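Glutamate racemase (Campylobacter jejuni, PDB 3UHF) belongs to the Asp/Glu/hydantoin racemase family and is a two-domain alpha/beta enzyme, modelled here with d-glutamic acid in its pocket. Local coordinates at residues A[112-117]-A[237-242]. Residues are numbered along the deposited sequence; the frame is centred on the assembly and turned at random.
Sequences PVYGVI and ERENID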
loop_
_atom_site.group_PDB
_atom_site.type_symbol
_atom_site.label_atom_id
_atom_site.label_comp_id
_atom_site.label_asym_id
_atom_site.label_seq_id
_atom_site.Cartn_x
_atom_site.Cartn_y
_atom_site.Cartn_z
ATOM N N PRO A 112 -11.495 -13.285 3.378
ATOM C CA PRO A 112 -10.639 -12.840 2.275
ATOM C C PRO A 112 -9.480 -11.973 2.749
ATOM O O PRO A 112 -9.647 -11.173 3.670
ATOM C CB PRO A 112 -11.590 -12.007 1.410
ATOM C CG PRO A 112 -12.953 -12.571 1.700
ATOM C CD PRO A 112 -12.916 -12.965 3.146
ATOM N N VAL A 113 -8.324 -12.147 2.120
ATOM C CA VAL A 113 -7.149 -11.322 2.380
ATOM C C VAL A 113 -6.653 -10.796 1.041
ATOM O O VAL A 113 -6.391 -11.576 0.125
ATOM C CB VAL A 113 -6.045 -12.127 3.063
ATOM C CG1 VAL A 113 -4.797 -11.256 3.310
ATOM C CG2 VAL A 113 -6.558 -12.724 4.377
ATOM N N TYR A 114 -6.546 -9.476 0.919
ATOM C CA TYR A 114 -6.094 -8.844 -0.321
ATOM C C TYR A 114 -4.897 -7.958 -0.037
ATOM O O TYR A 114 -4.895 -7.238 0.965
ATOM C CB TYR A 114 -7.202 -7.978 -0.918
ATOM C CG TYR A 114 -8.406 -8.779 -1.368
ATOM C CD1 TYR A 114 -8.320 -9.619 -2.469
ATOM C CD2 TYR A 114 -9.613 -8.708 -0.684
ATOM C CE1 TYR A 114 -9.413 -10.368 -2.889
ATOM C CE2 TYR A 114 -10.719 -9.456 -1.098
ATOM C CZ TYR A 114 -10.603 -10.277 -2.198
ATOM O OH TYR A 114 -11.683 -11.016 -2.616
ATOM N N GLY A 115 -3.898 -8.018 -0.920
ATOM C CA GLY A 115 -2.741 -7.130 -0.872
ATOM C C GLY A 115 -2.956 -6.028 -1.893
ATOM O O GLY A 115 -4.073 -5.885 -2.417
ATOM N N VAL A 116 -1.910 -5.258 -2.186
ATOM C CA VAL A 116 -2.033 -4.115 -3.081
ATOM C C VAL A 116 -1.302 -4.285 -4.414
ATOM O O VAL A 116 -1.359 -3.407 -5.273
ATOM C CB VAL A 116 -1.546 -2.814 -2.404
ATOM C CG1 VAL A 116 -2.524 -2.384 -1.306
ATOM C CG2 VAL A 116 -0.121 -2.995 -1.837
ATOM N N ILE A 117 -0.619 -5.408 -4.601
ATOM C CA ILE A 117 0.198 -5.569 -5.800
ATOM C C ILE A 117 -0.645 -5.901 -7.040
ATOM O O ILE A 117 -0.489 -5.262 -8.080
ATOM C CB ILE A 117 1.312 -6.612 -5.592
ATOM C CG1 ILE A 117 2.275 -6.102 -4.512
ATOM C CG2 ILE A 117 2.058 -6.857 -6.889
ATOM C CD1 ILE A 117 3.377 -7.074 -4.145
ATOM N N GLU A 237 -14.701 -4.331 -7.565
ATOM C CA GLU A 237 -14.913 -5.358 -8.578
ATOM C C GLU A 237 -14.965 -6.777 -8.001
ATOM O O GLU A 237 -15.697 -7.627 -8.499
ATOM C CB GLU A 237 -13.805 -5.286 -9.622
ATOM C CG GLU A 237 -13.736 -3.973 -10.365
ATOM C CD GLU A 237 -12.363 -3.739 -10.966
ATOM O OE1 GLU A 237 -12.161 -2.694 -11.621
ATOM O OE2 GLU A 237 -11.486 -4.606 -10.765
ATOM N N ARG A 238 -14.162 -7.028 -6.969
ATOM C CA ARG A 238 -13.976 -8.372 -6.422
ATOM C C ARG A 238 -15.008 -8.729 -5.371
ATOM O O ARG A 238 -15.392 -9.888 -5.234
ATOM C CB ARG A 238 -12.589 -8.511 -5.789
ATOM C CG ARG A 238 -11.575 -9.244 -6.646
ATOM C CD ARG A 238 -11.141 -8.403 -7.821
ATOM N NE ARG A 238 -10.173 -9.104 -8.658
ATOM C CZ ARG A 238 -9.682 -8.618 -9.794
ATOM N NH1 ARG A 238 -10.071 -7.426 -10.233
ATOM N NH2 ARG A 238 -8.804 -9.323 -10.493
ATOM N N GLU A 239 -15.426 -7.736 -4.600
ATOM C CA GLU A 239 -16.373 -7.970 -3.524
ATOM C C GLU A 239 -17.685 -7.249 -3.797
ATOM O O GLU A 239 -17.775 -6.415 -4.699
ATOM C CB GLU A 239 -15.774 -7.536 -2.182
ATOM C CG GLU A 239 -14.542 -8.339 -1.775
ATOM C CD GLU A 239 -14.875 -9.777 -1.396
ATOM O OE1 GLU A 239 -16.017 -10.031 -0.972
ATOM O OE2 GLU A 239 -13.997 -10.656 -1.521
ATOM N N ASN A 240 -18.705 -7.590 -3.024
ATOM C CA ASN A 240 -19.997 -6.948 -3.167
ATOM C C ASN A 240 -20.129 -5.820 -2.153
ATOM O O ASN A 240 -20.605 -6.033 -1.038
ATOM C CB ASN A 240 -21.113 -7.971 -2.980
ATOM C CG ASN A 240 -22.378 -7.585 -3.702
ATOM O OD1 ASN A 240 -22.417 -6.588 -4.427
ATOM N ND2 ASN A 240 -23.427 -8.379 -3.518
ATOM N N ILE A 241 -19.696 -4.623 -2.541
ATOM C CA ILE A 241 -19.699 -3.486 -1.628
ATOM C C ILE A 241 -20.643 -2.374 -2.064
ATOM O O ILE A 241 -20.418 -1.712 -3.078
ATOM C CB ILE A 241 -18.303 -2.877 -1.482
ATOM C CG1 ILE A 241 -17.231 -3.963 -1.533
ATOM C CG2 ILE A 241 -18.207 -2.086 -0.189
ATOM C CD1 ILE A 241 -15.840 -3.426 -1.344
ATOM N N ASP A 242 -21.699 -2.169 -1.286
ATOM C CA ASP A 242 -22.561 -1.013 -1.468
ATOM C C ASP A 242 -21.891 0.189 -0.813
ATOM O O ASP A 242 -21.303 0.064 0.263
ATOM C CB ASP A 242 -23.932 -1.262 -0.831
ATOM C CG ASP A 242 -24.726 -2.343 -1.549
ATOM O OD1 ASP A 242 -24.761 -2.330 -2.800
ATOM O OD2 ASP A 242 -25.314 -3.207 -0.864
#
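The side chains of Tyr114, on the short strand 113-114, and Glu239, the first residue to leave helical geometry after helix 227-238, meet across a wide gap between the two backbones. In register, CA of Pro112 lies 9.5 Å from CA of Glu239, and CA of Tyr114 10.0 Å from CA of Arg238, so side chains alone bridge the gap. The phenol OH of Tyr114 donates to OE2 of Glu239 at 2.6 Å. OE2 receives it on its anti lone pair, away from OE1, and sits at the ring edge near the ring plane, with ring and carboxylate planes 59° apart. A bend in the Glu239 chain (chi2 -70°) swings the carboxylate alongside the ring toward the hydroxyl, with OE2 3.5 Å from Tyr114 CE2. Strand 113-114 is an outermost strand of the five-stranded parallel sheet in one alpha/beta domain, and the contact ties this margin to the C-terminal end of helix 227-238, whose Phe234 also meets the Tyr114 ring. Pro112 borders the bond, its CG 3.9 Å from Glu239 OE2. CB of Arg238 lies 4.1 Å from Tyr114 OH, but the guanidinium leads away: NH1 forms salt bridges with Glu122 of helix 117-128 and, at 3.2 Å, with Glu237 OE2.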